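Autophagy protein 5 (Saccharomyces cerevisiae, PDB 2DYO) acts in cytoplasm-to-vacuole transport and autophagic vesicle formation, and is required for the selective autophagy of nuclei and mitochondria. Local coordinates at residues V42-Y47 with L93-A98; L54-I59 with K73-E78; R174-S179 with I189-K194; S219-S224 with E236-D241. All coordinates share one frame; numbering follows the deposited sequence.

How the interactions relate
Interactions 1 and 2 belong to the first ubiquitin-like region, interaction 3 to the helical bundle and interaction 4 to the second ubiquitin-like region. Interaction 2 is nested within the chain loop closed by interaction 1. Their centres are 18 Å apart, and both reach the sheet that contains strand 37-43. Interactions 1 and 3 touch directly, Tyr47 CD2 lying 4.0 Å from Trp177 CH2, which joins the first ubiquitin-like region to the bundle. Interactions 2 and 4 are farthest apart, about 36 Å between centres. Lys152, the site of conjugation to ATG12, lies on helix 142-159, which packs against interaction 3; the conjugate is absent here.

Interaction 1: V42-Y47 with L93-A98; sequences VPRETY and LFDCLA
Arg44 brings the NH1 end of its guanidinium up to the ring of Phe94, NH1 lying 3.4 Å from CD2. The approach is oblique, with the two planes 80° apart. The same group grips Asp95 end-on, both terminal nitrogens converging on a single oxygen: NH1 reaches OD1 of Asp95 at 3.2 Å, and NH2 of Arg44 reaches that OD1 at 3.1 Å. Asp95 OD1 lies close to the guanidinium plane, but the two N-H groups meet it differently, NH1 almost in line with the C-O bond and NH2 from above the carboxylate plane. An extended chain from CG to NE (chi2 175°, chi3 165°) carries the charge across to the helix. The other carboxylate oxygen, OD2, accepts a hydrogen bond from the backbone N of Gly257, so both oxygens are engaged. Arg44 NH1 also forms a salt bridge with an acidic side chain of another protein in the complex. An alanine in place of Arg44 removes both guanidinium donors and would probably leave Asp95 OD1, and that acidic side chain, without their charged mate. The contact marks the junction of the first ubiquitin-like domain (Arg44, Asp95) with the second (Gly257), where another protein chain binds.

Interaction 2: L54-I59 with K73-E78; sequences LIWNKI and KYFWFE
Helix 52-59 passes over strand 74-79 at a distance bridged here by large side chains, the CA atoms of Trp56 and Phe75 being 12.2 Å apart. Trp56 makes up much of the gap with the far end of its indole: CH2 comes 3.9 Å from CE1 of Phe75, and CZ2 lies equally near that carbon. Phe75 arrives at the indole edge, near its plane. The six-membered ring of Trp56 and the Phe75 ring are tilted 57° to each other, an oblique pairing with centroids 5.8 Å apart. Toward the other end, Ile55 CD1 stands 4.4 Å from CE2 of Phe77, at the edge of that ring. Both phenylalanines also pack on strand 118-126, Phe75 on Met125 and Phe77 on Ile121. A helix laid across a mixed sheet of strand order 2-1-5-3-4, and bound to it by apolar residues, is the hallmark of the ubiquitin-like beta-grasp fold.

Interaction 3: R174-S179 with I189-K194; sequences RKFWGS and IEISNK
Phe176 and Ile191 form the close-packed heart of this helix pair, while Lys175 and Glu190 face each other loosely at its solvent-facing margin. The segment axes approach to 9.4 Å and cross at -126°. At the buried side, the methyl CG2 of Ile191 sits over one face of the Phe176 ring, 3.7 Å from its centroid and 22° off the normal, a CH-pi contact. It is displaced toward the root of the ring, where CG of Phe176 lies 3.4 Å from Ile191 CG2. A chi1 of -168°, with CG opposite the backbone N, sends the ring toward the other helix, and its far end continues to Ser192, whose CB is 3.8 Å from Phe176 CZ. The hydroxyl of Ser192 turns back to Phe188 O of its own helix. At the solvent side, extended chains bring Lys175 NZ only to 3.6 Å from Glu190 OE1, a long salt bridge. Shortening Phe176 to an alanine would probably open a gap beneath Ile191 CG2 and leave that methyl without its aromatic face. Further rings enclose Phe176: Trp151 of helix 142-159 meets it edge-to-face, and Trp147 of that helix and Phe188 of helix 185-195 also touch it, so that helices 170-182 and 185-195 close against helix 142-159 in the bundle.

Interaction 4: S219-S224 with E236-D241; sequences SQPTIS and EGDILD
Asp238 meets Pro221 and Ile223 of the loop by van der Waals contact alone. Its OD2 lies 3.7 Å from CB of Pro221, and the proline ring also rests near the Asp238 CB. The second oxygen, OD1, comes 3.7 Å from CG1 of Ile223, the two side chains running alongside with opposed directions. A chi1 of -66°, setting CG beside the backbone N, turns the carboxylate toward these two apolar residues. Helix 236-239 and the loop after strand 218-219 belong to the second ubiquitin-like domain. There Pro221 and the helix residue Ile239 both pack on Ile207 of strand 205-208, and Ile223 on Leu205. The polar links run through water. One water donates to Asp238 O (2.7 Å) and is hydrogen-bonded to Ser219 OG at 2.9 Å. Another water donates both to Thr222 O and, at 2.8 Å, to Asp238 OD2, bridging the loop backbone to the same carboxylate oxygen that touches Pro221.

Interaction 1: V42-Y47 with L93-A98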
loop_
_atom_site.group_PDB
_atom_site.type_symbol
_atom_site.label_atom_id
_atom_site.label_comp_id
_atom_site.label_asym_id
_atom_site.label_seq_id
_atom_site.Cartn_x
_atom_site.Cartn_y
_atom_site.Cartn_z
ATOM N N VAL A 42 -5.612 -9.693 2.521
ATOM C CA VAL A 42 -4.490 -8.816 2.819
ATOM C C VAL A 42 -4.954 -7.378 3.004
ATOM O O VAL A 42 -5.701 -6.852 2.175
ATOM C CB VAL A 42 -3.469 -8.851 1.663
ATOM C CG1 VAL A 42 -2.344 -7.863 1.917
ATOM C CG2 VAL A 42 -2.922 -10.263 1.497
ATOM N N PRO A 43 -4.525 -6.729 4.098
ATOM C CA PRO A 43 -4.927 -5.342 4.337
ATOM C C PRO A 43 -4.400 -4.439 3.221
ATOM O O PRO A 43 -3.386 -4.745 2.584
ATOM C CB PRO A 43 -4.261 -5.008 5.676
ATOM C CG PRO A 43 -4.183 -6.348 6.370
ATOM C CD PRO A 43 -3.759 -7.261 5.242
ATOM N N ARG A 44 -5.098 -3.339 2.967
ATOM C CA ARG A 44 -4.627 -2.392 1.970
ATOM C C ARG A 44 -3.396 -1.723 2.587
ATOM O O ARG A 44 -2.435 -1.393 1.897
ATOM C CB ARG A 44 -5.698 -1.334 1.684
ATOM C CG ARG A 44 -6.595 -1.650 0.486
ATOM C CD ARG A 44 -7.701 -0.608 0.366
ATOM N NE ARG A 44 -8.381 -0.642 -0.924
ATOM C CZ ARG A 44 -7.990 0.045 -1.992
ATOM N NH1 ARG A 44 -8.670 -0.045 -3.127
ATOM N NH2 ARG A 44 -6.917 0.828 -1.927
ATOM N N GLU A 45 -3.428 -1.552 3.907
ATOM C CA GLU A 45 -2.329 -0.904 4.613
ATOM C C GLU A 45 -1.273 -1.867 5.156
ATOM O O GLU A 45 -1.154 -2.059 6.372
ATOM C CB GLU A 45 -2.870 -0.056 5.766
ATOM C CG GLU A 45 -3.893 1.004 5.363
ATOM C CD GLU A 45 -3.286 2.207 4.660
ATOM O OE1 GLU A 45 -3.998 3.227 4.560
ATOM O OE2 GLU A 45 -2.119 2.147 4.201
ATOM N N THR A 46 -0.510 -2.468 4.250
ATOM C CA THR A 46 0.570 -3.367 4.640
ATOM C C THR A 46 1.421 -3.619 3.406
ATOM O O THR A 46 1.191 -3.006 2.367
ATOM C CB THR A 46 0.031 -4.715 5.199
ATOM O OG1 THR A 46 1.108 -5.438 5.813
ATOM C CG2 THR A 46 -0.572 -5.572 4.080
ATOM N N TYR A 47 2.411 -4.501 3.521
ATOM C CA TYR A 47 3.271 -4.829 2.387
ATOM C C TYR A 47 3.111 -6.309 2.044
ATOM O O TYR A 47 2.922 -7.142 2.936
ATOM C CB TYR A 47 4.751 -4.595 2.712
ATOM C CG TYR A 47 5.159 -3.155 2.942
ATOM C CD1 TYR A 47 4.905 -2.167 1.987
ATOM C CD2 TYR A 47 5.867 -2.797 4.085
ATOM C CE1 TYR A 47 5.360 -0.856 2.174
ATOM C CE2 TYR A 47 6.321 -1.502 4.279
ATOM C CZ TYR A 47 6.072 -0.538 3.326
ATOM O OH TYR A 47 6.558 0.734 3.526
ATOM N N LEU A 93 -0.710 -0.309 -4.657
ATOM C CA LEU A 93 -0.390 -1.152 -5.805
ATOM C C LEU A 93 -1.705 -1.488 -6.502
ATOM O O LEU A 93 -1.801 -1.456 -7.735
ATOM C CB LEU A 93 0.299 -2.444 -5.350
ATOM C CG LEU A 93 1.738 -2.345 -4.826
ATOM C CD1 LEU A 93 2.194 -3.708 -4.313
ATOM C CD2 LEU A 93 2.662 -1.867 -5.934
ATOM N N PHE A 94 -2.724 -1.794 -5.701
ATOM C CA PHE A 94 -4.036 -2.147 -6.236
ATOM C C PHE A 94 -4.633 -1.001 -7.050
ATOM O O PHE A 94 -5.116 -1.211 -8.163
ATOM C CB PHE A 94 -5.002 -2.505 -5.101
ATOM C CG PHE A 94 -6.360 -2.948 -5.582
ATOM C CD1 PHE A 94 -6.559 -4.240 -6.051
ATOM C CD2 PHE A 94 -7.432 -2.065 -5.577
ATOM C CE1 PHE A 94 -7.817 -4.650 -6.511
ATOM C CE2 PHE A 94 -8.691 -2.462 -6.035
ATOM C CZ PHE A 94 -8.883 -3.758 -6.499
ATOM N N ASP A 95 -4.617 0.204 -6.484
ATOM C CA ASP A 95 -5.167 1.371 -7.167
ATOM C C ASP A 95 -4.473 1.592 -8.499
ATOM O O ASP A 95 -5.107 1.949 -9.490
ATOM C CB ASP A 95 -5.016 2.629 -6.305
ATOM C CG ASP A 95 -5.913 2.616 -5.087
ATOM O OD1 ASP A 95 -6.695 1.659 -4.934
ATOM O OD2 ASP A 95 -5.844 3.571 -4.283
ATOM N N CYS A 96 -3.164 1.379 -8.517
ATOM C CA CYS A 96 -2.391 1.558 -9.729
ATOM C C CYS A 96 -2.784 0.539 -10.795
ATOM O O CYS A 96 -2.771 0.843 -11.985
ATOM C CB CYS A 96 -0.900 1.436 -9.421
ATOM S SG CYS A 96 0.113 1.413 -10.897
ATOM N N LEU A 97 -3.139 -0.670 -10.366
ATOM C CA LEU A 97 -3.532 -1.722 -11.298
ATOM C C LEU A 97 -5.014 -1.670 -11.678
ATOM O O LEU A 97 -5.381 -2.012 -12.801
ATOM C CB LEU A 97 -3.216 -3.098 -10.702
ATOM C CG LEU A 97 -1.748 -3.406 -10.390
ATOM C CD1 LEU A 97 -1.644 -4.727 -9.636
ATOM C CD2 LEU A 97 -0.954 -3.459 -11.681
ATOM N N ALA A 98 -5.857 -1.241 -10.745
ATOM C CA ALA A 98 -7.301 -1.173 -10.969
ATOM C C ALA A 98 -7.722 -0.114 -11.978
ATOM O O ALA A 98 -8.661 -0.320 -12.751
ATOM C CB ALA A 98 -8.021 -0.935 -9.644
#

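Interaction 2: L54-I59 with K73-E78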
loop_
_atom_site.group_PDB
_atom_site.type_symbol
_atom_site.label_atom_id
_atom_site.label_comp_id
_atom_site.label_asym_id
_atom_site.label_seq_id
_atom_site.Cartn_x
_atom_site.Cartn_y
_atom_site.Cartn_z
ATOM N N LEU A 54 4.509 -16.933 5.582
ATOM C CA LEU A 54 3.353 -17.766 5.273
ATOM C C LEU A 54 3.614 -18.577 4.004
ATOM O O LEU A 54 3.264 -19.755 3.920
ATOM C CB LEU A 54 2.117 -16.880 5.078
ATOM C CG LEU A 54 0.795 -17.572 4.749
ATOM C CD1 LEU A 54 0.295 -18.314 5.978
ATOM C CD2 LEU A 54 -0.234 -16.534 4.307
ATOM N N ILE A 55 4.229 -17.936 3.018
ATOM C CA ILE A 55 4.542 -18.594 1.757
ATOM C C ILE A 55 5.593 -19.687 1.945
ATOM O O ILE A 55 5.384 -20.844 1.563
ATOM C CB ILE A 55 5.061 -17.576 0.718
ATOM C CG1 ILE A 55 3.940 -16.597 0.350
ATOM C CG2 ILE A 55 5.571 -18.302 -0.524
ATOM C CD1 ILE A 55 4.345 -15.548 -0.666
ATOM N N TRP A 56 6.725 -19.320 2.532
ATOM C CA TRP A 56 7.796 -20.276 2.757
ATOM C C TRP A 56 7.320 -21.492 3.548
ATOM O O TRP A 56 7.590 -22.632 3.164
ATOM C CB TRP A 56 8.959 -19.595 3.482
ATOM C CG TRP A 56 9.726 -18.631 2.613
ATOM C CD1 TRP A 56 10.077 -17.347 2.922
ATOM C CD2 TRP A 56 10.247 -18.885 1.304
ATOM N NE1 TRP A 56 10.785 -16.786 1.886
ATOM C CE2 TRP A 56 10.905 -17.708 0.880
ATOM C CE3 TRP A 56 10.226 -19.994 0.448
ATOM C CZ2 TRP A 56 11.535 -17.608 -0.364
ATOM C CZ3 TRP A 56 10.854 -19.894 -0.792
ATOM C CH2 TRP A 56 11.500 -18.708 -1.183
ATOM N N ASN A 57 6.602 -21.256 4.642
ATOM C CA ASN A 57 6.109 -22.352 5.469
ATOM C C ASN A 57 5.254 -23.356 4.702
ATOM O O ASN A 57 5.187 -24.524 5.074
ATOM C CB ASN A 57 5.295 -21.821 6.648
ATOM C CG ASN A 57 4.697 -22.941 7.489
ATOM O OD1 ASN A 57 5.422 -23.716 8.116
ATOM N ND2 ASN A 57 3.373 -23.037 7.495
ATOM N N LYS A 58 4.603 -22.911 3.633
ATOM C CA LYS A 58 3.748 -23.805 2.865
ATOM C C LYS A 58 4.467 -24.590 1.776
ATOM O O LYS A 58 4.075 -25.714 1.464
ATOM C CB LYS A 58 2.585 -23.028 2.236
ATOM C CG LYS A 58 1.628 -23.920 1.455
ATOM C CD LYS A 58 0.435 -23.159 0.903
ATOM C CE LYS A 58 -0.565 -24.125 0.285
ATOM N NZ LYS A 58 -1.805 -23.457 -0.185
ATOM N N ILE A 59 5.516 -24.012 1.204
ATOM C CA ILE A 59 6.246 -24.679 0.130
ATOM C C ILE A 59 7.603 -25.253 0.542
ATOM O O ILE A 59 8.284 -25.882 -0.268
ATOM C CB ILE A 59 6.474 -23.714 -1.057
ATOM C CG1 ILE A 59 7.377 -22.555 -0.625
ATOM C CG2 ILE A 59 5.142 -23.175 -1.549
ATOM C CD1 ILE A 59 7.739 -21.606 -1.752
ATOM N N LYS A 73 19.917 -16.747 -6.921
ATOM C CA LYS A 73 18.802 -16.164 -7.664
ATOM C C LYS A 73 18.133 -15.080 -6.819
ATOM O O LYS A 73 18.310 -15.031 -5.603
ATOM C CB LYS A 73 17.759 -17.240 -7.985
ATOM C CG LYS A 73 18.257 -18.415 -8.812
ATOM C CD LYS A 73 18.027 -18.201 -10.300
ATOM C CE LYS A 73 18.358 -19.462 -11.083
ATOM N NZ LYS A 73 18.055 -19.324 -12.536
ATOM N N TYR A 74 17.366 -14.213 -7.469
ATOM C CA TYR A 74 16.645 -13.162 -6.762
ATOM C C TYR A 74 15.154 -13.481 -6.820
ATOM O O TYR A 74 14.691 -14.151 -7.743
ATOM C CB TYR A 74 16.909 -11.795 -7.398
ATOM C CG TYR A 74 18.285 -11.233 -7.112
ATOM C CD1 TYR A 74 19.351 -11.459 -7.982
ATOM C CD2 TYR A 74 18.519 -10.474 -5.967
ATOM C CE1 TYR A 74 20.620 -10.936 -7.718
ATOM C CE2 TYR A 74 19.776 -9.950 -5.691
ATOM C CZ TYR A 74 20.822 -10.182 -6.569
ATOM O OH TYR A 74 22.064 -9.654 -6.294
ATOM N N PHE A 75 14.405 -13.003 -5.831
ATOM C CA PHE A 75 12.965 -13.247 -5.772
ATOM C C PHE A 75 12.190 -11.934 -5.774
ATOM O O PHE A 75 12.576 -10.978 -5.101
ATOM C CB PHE A 75 12.617 -14.022 -4.502
ATOM C CG PHE A 75 13.380 -15.306 -4.338
ATOM C CD1 PHE A 75 13.759 -15.740 -3.071
ATOM C CD2 PHE A 75 13.711 -16.089 -5.440
ATOM C CE1 PHE A 75 14.456 -16.932 -2.902
ATOM C CE2 PHE A 75 14.409 -17.284 -5.281
ATOM C CZ PHE A 75 14.782 -17.705 -4.009
ATOM N N TRP A 76 11.097 -11.895 -6.530
ATOM C CA TRP A 76 10.256 -10.704 -6.599
ATOM C C TRP A 76 8.844 -11.070 -7.046
ATOM O O TRP A 76 8.607 -12.174 -7.550
ATOM C CB TRP A 76 10.875 -9.658 -7.540
ATOM C CG TRP A 76 10.911 -10.025 -8.998
ATOM C CD1 TRP A 76 9.923 -9.833 -9.919
ATOM C CD2 TRP A 76 12.004 -10.628 -9.705
ATOM N NE1 TRP A 76 10.332 -10.273 -11.155
ATOM C CE2 TRP A 76 11.604 -10.767 -11.052
ATOM C CE3 TRP A 76 13.282 -11.066 -9.329
ATOM C CZ2 TRP A 76 12.438 -11.325 -12.029
ATOM C CZ3 TRP A 76 14.112 -11.623 -10.301
ATOM C CH2 TRP A 76 13.683 -11.746 -11.635
ATOM N N PHE A 77 7.904 -10.152 -6.843
ATOM C CA PHE A 77 6.521 -10.393 -7.223
ATOM C C PHE A 77 6.193 -9.867 -8.603
ATOM O O PHE A 77 6.796 -8.907 -9.084
ATOM C CB PHE A 77 5.556 -9.745 -6.231
ATOM C CG PHE A 77 5.649 -10.292 -4.840
ATOM C CD1 PHE A 77 6.212 -9.531 -3.820
ATOM C CD2 PHE A 77 5.140 -11.550 -4.537
ATOM C CE1 PHE A 77 6.264 -10.013 -2.518
ATOM C CE2 PHE A 77 5.186 -12.043 -3.232
ATOM C CZ PHE A 77 5.749 -11.268 -2.224
ATOM N N GLU A 78 5.217 -10.506 -9.233
ATOM C CA GLU A 78 4.771 -10.100 -10.549
ATOM C C GLU A 78 3.258 -10.169 -10.657
ATOM O O GLU A 78 2.597 -10.900 -9.917
ATOM C CB GLU A 78 5.424 -10.970 -11.627
ATOM C CG GLU A 78 6.722 -10.387 -12.155
ATOM C CD GLU A 78 7.367 -11.244 -13.226
ATOM O OE1 GLU A 78 6.632 -11.925 -13.973
ATOM O OE2 GLU A 78 8.611 -11.222 -13.328
#

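Interaction 3: R174-S179 with I189-K194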
loop_
_atom_site.group_PDB
_atom_site.type_symbol
_atom_site.label_atom_id
_atom_site.label_comp_id
_atom_site.label_asym_id
_atom_site.label_seq_id
_atom_site.Cartn_x
_atom_site.Cartn_y
_atom_site.Cartn_z
ATOM N N ARG A 174 9.495 -0.135 17.626
ATOM C CA ARG A 174 9.235 -1.533 17.309
ATOM C C ARG A 174 7.750 -1.796 17.429
ATOM O O ARG A 174 7.171 -2.535 16.636
ATOM C CB ARG A 174 9.994 -2.439 18.278
ATOM C CG ARG A 174 11.386 -1.956 18.541
ATOM C CD ARG A 174 12.425 -2.838 17.911
ATOM N NE ARG A 174 12.794 -3.935 18.796
ATOM C CZ ARG A 174 14.010 -4.464 18.843
ATOM N NH1 ARG A 174 14.964 -3.991 18.052
ATOM N NH2 ARG A 174 14.281 -5.450 19.687
ATOM N N LYS A 175 7.142 -1.180 18.437
ATOM C CA LYS A 175 5.715 -1.321 18.702
ATOM C C LYS A 175 4.919 -0.713 17.542
ATOM O O LYS A 175 3.843 -1.193 17.186
ATOM C CB LYS A 175 5.373 -0.599 20.011
ATOM C CG LYS A 175 3.934 -0.727 20.490
ATOM C CD LYS A 175 3.729 0.152 21.723
ATOM C CE LYS A 175 2.338 0.012 22.310
ATOM N NZ LYS A 175 2.155 0.902 23.495
ATOM N N PHE A 176 5.460 0.354 16.966
ATOM C CA PHE A 176 4.823 1.036 15.845
ATOM C C PHE A 176 4.736 0.045 14.677
ATOM O O PHE A 176 3.651 -0.220 14.162
ATOM C CB PHE A 176 5.649 2.277 15.474
ATOM C CG PHE A 176 4.958 3.220 14.515
ATOM C CD1 PHE A 176 3.570 3.249 14.409
ATOM C CD2 PHE A 176 5.705 4.090 13.727
ATOM C CE1 PHE A 176 2.938 4.133 13.526
ATOM C CE2 PHE A 176 5.087 4.976 12.842
ATOM C CZ PHE A 176 3.702 4.998 12.742
ATOM N N TRP A 177 5.874 -0.523 14.280
ATOM C CA TRP A 177 5.893 -1.498 13.189
ATOM C C TRP A 177 5.041 -2.705 13.555
ATOM O O TRP A 177 4.316 -3.248 12.722
ATOM C CB TRP A 177 7.318 -1.976 12.904
ATOM C CG TRP A 177 7.363 -3.145 11.946
ATOM C CD1 TRP A 177 7.750 -4.425 12.222
ATOM C CD2 TRP A 177 6.972 -3.134 10.569
ATOM N NE1 TRP A 177 7.625 -5.213 11.101
ATOM C CE2 TRP A 177 7.150 -4.444 10.071
ATOM C CE3 TRP A 177 6.490 -2.141 9.706
ATOM C CZ2 TRP A 177 6.861 -4.786 8.746
ATOM C CZ3 TRP A 177 6.202 -2.484 8.386
ATOM C CH2 TRP A 177 6.391 -3.793 7.922
ATOM N N GLY A 178 5.142 -3.121 14.812
ATOM C CA GLY A 178 4.396 -4.271 15.277
ATOM C C GLY A 178 2.903 -4.179 15.042
ATOM O O GLY A 178 2.265 -5.174 14.699
ATOM N N SER A 179 2.347 -2.985 15.225
ATOM C CA SER A 179 0.917 -2.771 15.036
ATOM C C SER A 179 0.488 -3.080 13.606
ATOM O O SER A 179 -0.659 -3.442 13.368
ATOM C CB SER A 179 0.545 -1.326 15.367
ATOM O OG SER A 179 1.124 -0.436 14.432
ATOM N N ILE A 189 -2.319 4.369 15.691
ATOM C CA ILE A 189 -2.786 5.746 15.821
ATOM C C ILE A 189 -1.974 6.495 16.876
ATOM O O ILE A 189 -1.618 7.661 16.696
ATOM C CB ILE A 189 -4.275 5.786 16.226
ATOM C CG1 ILE A 189 -5.149 5.361 15.042
ATOM C CG2 ILE A 189 -4.644 7.175 16.733
ATOM C CD1 ILE A 189 -5.064 6.294 13.842
ATOM N N GLU A 190 -1.680 5.814 17.975
ATOM C CA GLU A 190 -0.924 6.412 19.063
ATOM C C GLU A 190 0.442 6.908 18.624
ATOM O O GLU A 190 0.789 8.071 18.840
ATOM C CB GLU A 190 -0.752 5.402 20.201
ATOM C CG GLU A 190 -0.122 5.993 21.449
ATOM C CD GLU A 190 0.037 4.972 22.560
ATOM O OE1 GLU A 190 1.058 4.250 22.573
ATOM O OE2 GLU A 190 -0.873 4.884 23.412
ATOM N N ILE A 191 1.224 6.032 18.003
ATOM C CA ILE A 191 2.561 6.420 17.579
ATOM C C ILE A 191 2.594 7.360 16.374
ATOM O O ILE A 191 3.358 8.329 16.367
ATOM C CB ILE A 191 3.432 5.179 17.281
ATOM C CG1 ILE A 191 3.442 4.252 18.497
ATOM C CG2 ILE A 191 4.858 5.601 16.968
ATOM C CD1 ILE A 191 3.961 4.907 19.758
ATOM N N SER A 192 1.776 7.091 15.359
ATOM C CA SER A 192 1.775 7.952 14.175
ATOM C C SER A 192 1.440 9.393 14.551
ATOM O O SER A 192 2.043 10.339 14.036
ATOM C CB SER A 192 0.800 7.423 13.108
ATOM O OG SER A 192 -0.526 7.285 13.596
ATOM N N ASN A 193 0.492 9.565 15.465
ATOM C CA ASN A 193 0.117 10.904 15.903
ATOM C C ASN A 193 1.260 11.585 16.657
ATOM O O ASN A 193 1.468 12.788 16.524
ATOM C CB ASN A 193 -1.139 10.840 16.773
ATOM C CG ASN A 193 -2.410 10.738 15.948
ATOM O OD1 ASN A 193 -3.483 10.439 16.470
ATOM N ND2 ASN A 193 -2.293 10.999 14.648
ATOM N N LYS A 194 2.005 10.808 17.437
ATOM C CA LYS A 194 3.134 11.335 18.200
ATOM C C LYS A 194 4.221 11.899 17.301
ATOM O O LYS A 194 4.884 12.871 17.659
ATOM C CB LYS A 194 3.770 10.246 19.068
ATOM C CG LYS A 194 2.979 9.831 20.282
ATOM C CD LYS A 194 3.859 9.020 21.230
ATOM C CE LYS A 194 5.110 9.805 21.622
ATOM N NZ LYS A 194 5.936 9.094 22.641
#

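Interaction 4: S219-S224 with E236-D241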
loop_
_atom_site.group_PDB
_atom_site.type_symbol
_atom_site.label_atom_id
_atom_site.label_comp_id
_atom_site.label_asym_id
_atom_site.label_seq_id
_atom_site.Cartn_x
_atom_site.Cartn_y
_atom_site.Cartn_z
ATOM N N SER A 219 6.056 10.597 -9.086
ATOM C CA SER A 219 6.750 11.809 -8.690
ATOM C C SER A 219 6.432 12.149 -7.243
ATOM O O SER A 219 5.430 11.692 -6.692
ATOM C CB SER A 219 6.326 12.966 -9.595
ATOM O OG SER A 219 4.944 13.225 -9.443
ATOM N N GLN A 220 7.294 12.954 -6.638
ATOM C CA GLN A 220 7.123 13.377 -5.257
ATOM C C GLN A 220 7.420 14.872 -5.234
ATOM O O GLN A 220 8.499 15.300 -4.838
ATOM C CB GLN A 220 8.087 12.606 -4.345
ATOM C CG GLN A 220 8.045 13.020 -2.878
ATOM C CD GLN A 220 9.042 12.256 -2.017
ATOM O OE1 GLN A 220 9.323 12.642 -0.880
ATOM N NE2 GLN A 220 9.579 11.168 -2.553
ATOM N N PRO A 221 6.452 15.686 -5.679
ATOM C CA PRO A 221 6.585 17.142 -5.731
ATOM C C PRO A 221 6.657 17.792 -4.358
ATOM O O PRO A 221 6.056 17.312 -3.395
ATOM C CB PRO A 221 5.344 17.566 -6.508
ATOM C CG PRO A 221 4.317 16.576 -6.023
ATOM C CD PRO A 221 5.088 15.268 -6.055
ATOM N N THR A 222 7.412 18.879 -4.267
ATOM C CA THR A 222 7.544 19.613 -3.018
ATOM C C THR A 222 6.352 20.561 -2.940
ATOM O O THR A 222 6.153 21.390 -3.829
ATOM C CB THR A 222 8.831 20.465 -2.986
ATOM O OG1 THR A 222 9.972 19.624 -3.184
ATOM C CG2 THR A 222 8.957 21.180 -1.646
ATOM N N ILE A 223 5.564 20.439 -1.880
ATOM C CA ILE A 223 4.386 21.282 -1.710
ATOM C C ILE A 223 4.377 21.949 -0.337
ATOM O O ILE A 223 4.131 21.298 0.680
ATOM C CB ILE A 223 3.112 20.447 -1.901
ATOM C CG1 ILE A 223 3.072 19.919 -3.341
ATOM C CG2 ILE A 223 1.874 21.282 -1.582
ATOM C CD1 ILE A 223 1.936 18.982 -3.623
ATOM N N SER A 224 4.659 23.250 -0.322
ATOM C CA SER A 224 4.699 24.027 0.917
ATOM C C SER A 224 3.292 24.255 1.474
ATOM O O SER A 224 2.363 24.560 0.729
ATOM C CB SER A 224 5.384 25.376 0.665
ATOM O OG SER A 224 5.523 26.116 1.870
ATOM N N GLU A 236 -2.662 21.829 -9.203
ATOM C CA GLU A 236 -2.845 21.235 -10.521
ATOM C C GLU A 236 -1.539 21.279 -11.307
ATOM O O GLU A 236 -1.348 20.510 -12.249
ATOM C CB GLU A 236 -3.930 21.993 -11.298
ATOM C CG GLU A 236 -3.577 23.460 -11.556
ATOM C CD GLU A 236 -4.676 24.239 -12.272
ATOM O OE1 GLU A 236 -4.542 25.478 -12.393
ATOM O OE2 GLU A 236 -5.668 23.622 -12.717
ATOM N N GLY A 237 -0.652 22.186 -10.911
ATOM C CA GLY A 237 0.627 22.327 -11.588
ATOM C C GLY A 237 1.576 21.173 -11.307
ATOM O O GLY A 237 2.515 20.937 -12.072
ATOM N N ASP A 238 1.337 20.459 -10.209
ATOM C CA ASP A 238 2.169 19.317 -9.836
ATOM C C ASP A 238 1.524 18.032 -10.327
ATOM O O ASP A 238 2.194 17.021 -10.532
ATOM C CB ASP A 238 2.328 19.241 -8.317
ATOM C CG ASP A 238 3.103 20.403 -7.752
ATOM O OD1 ASP A 238 2.570 21.090 -6.858
ATOM O OD2 ASP A 238 4.246 20.631 -8.199
ATOM N N ILE A 239 0.213 18.080 -10.526
ATOM C CA ILE A 239 -0.525 16.911 -10.969
ATOM C C ILE A 239 -0.547 16.735 -12.477
ATOM O O ILE A 239 -0.295 15.643 -12.975
ATOM C CB ILE A 239 -1.968 16.957 -10.438
ATOM C CG1 ILE A 239 -1.941 16.928 -8.905
ATOM C CG2 ILE A 239 -2.772 15.797 -11.009
ATOM C CD1 ILE A 239 -3.301 17.083 -8.255
ATOM N N LEU A 240 -0.850 17.805 -13.204
ATOM C CA LEU A 240 -0.911 17.729 -14.659
ATOM C C LEU A 240 0.486 17.877 -15.255
ATOM O O LEU A 240 1.370 18.482 -14.643
ATOM C CB LEU A 240 -1.834 18.823 -15.208
ATOM C CG LEU A 240 -3.243 18.871 -14.595
ATOM C CD1 LEU A 240 -4.036 20.001 -15.231
ATOM C CD2 LEU A 240 -3.954 17.535 -14.803
ATOM N N ASP A 241 0.692 17.312 -16.438
ATOM C CA ASP A 241 1.994 17.409 -17.078
ATOM C C ASP A 241 1.996 18.491 -18.148
ATOM O O ASP A 241 0.945 19.036 -18.506
ATOM C CB ASP A 241 2.414 16.065 -17.693
ATOM C CG ASP A 241 1.422 15.546 -18.719
ATOM O OD1 ASP A 241 0.803 16.358 -19.434
ATOM O OD2 ASP A 241 1.277 14.310 -18.825
HETATM O O HOH W 1 4.465 16.061 -9.512
HETATM O O HOH W 2 6.447 21.541 -6.707
#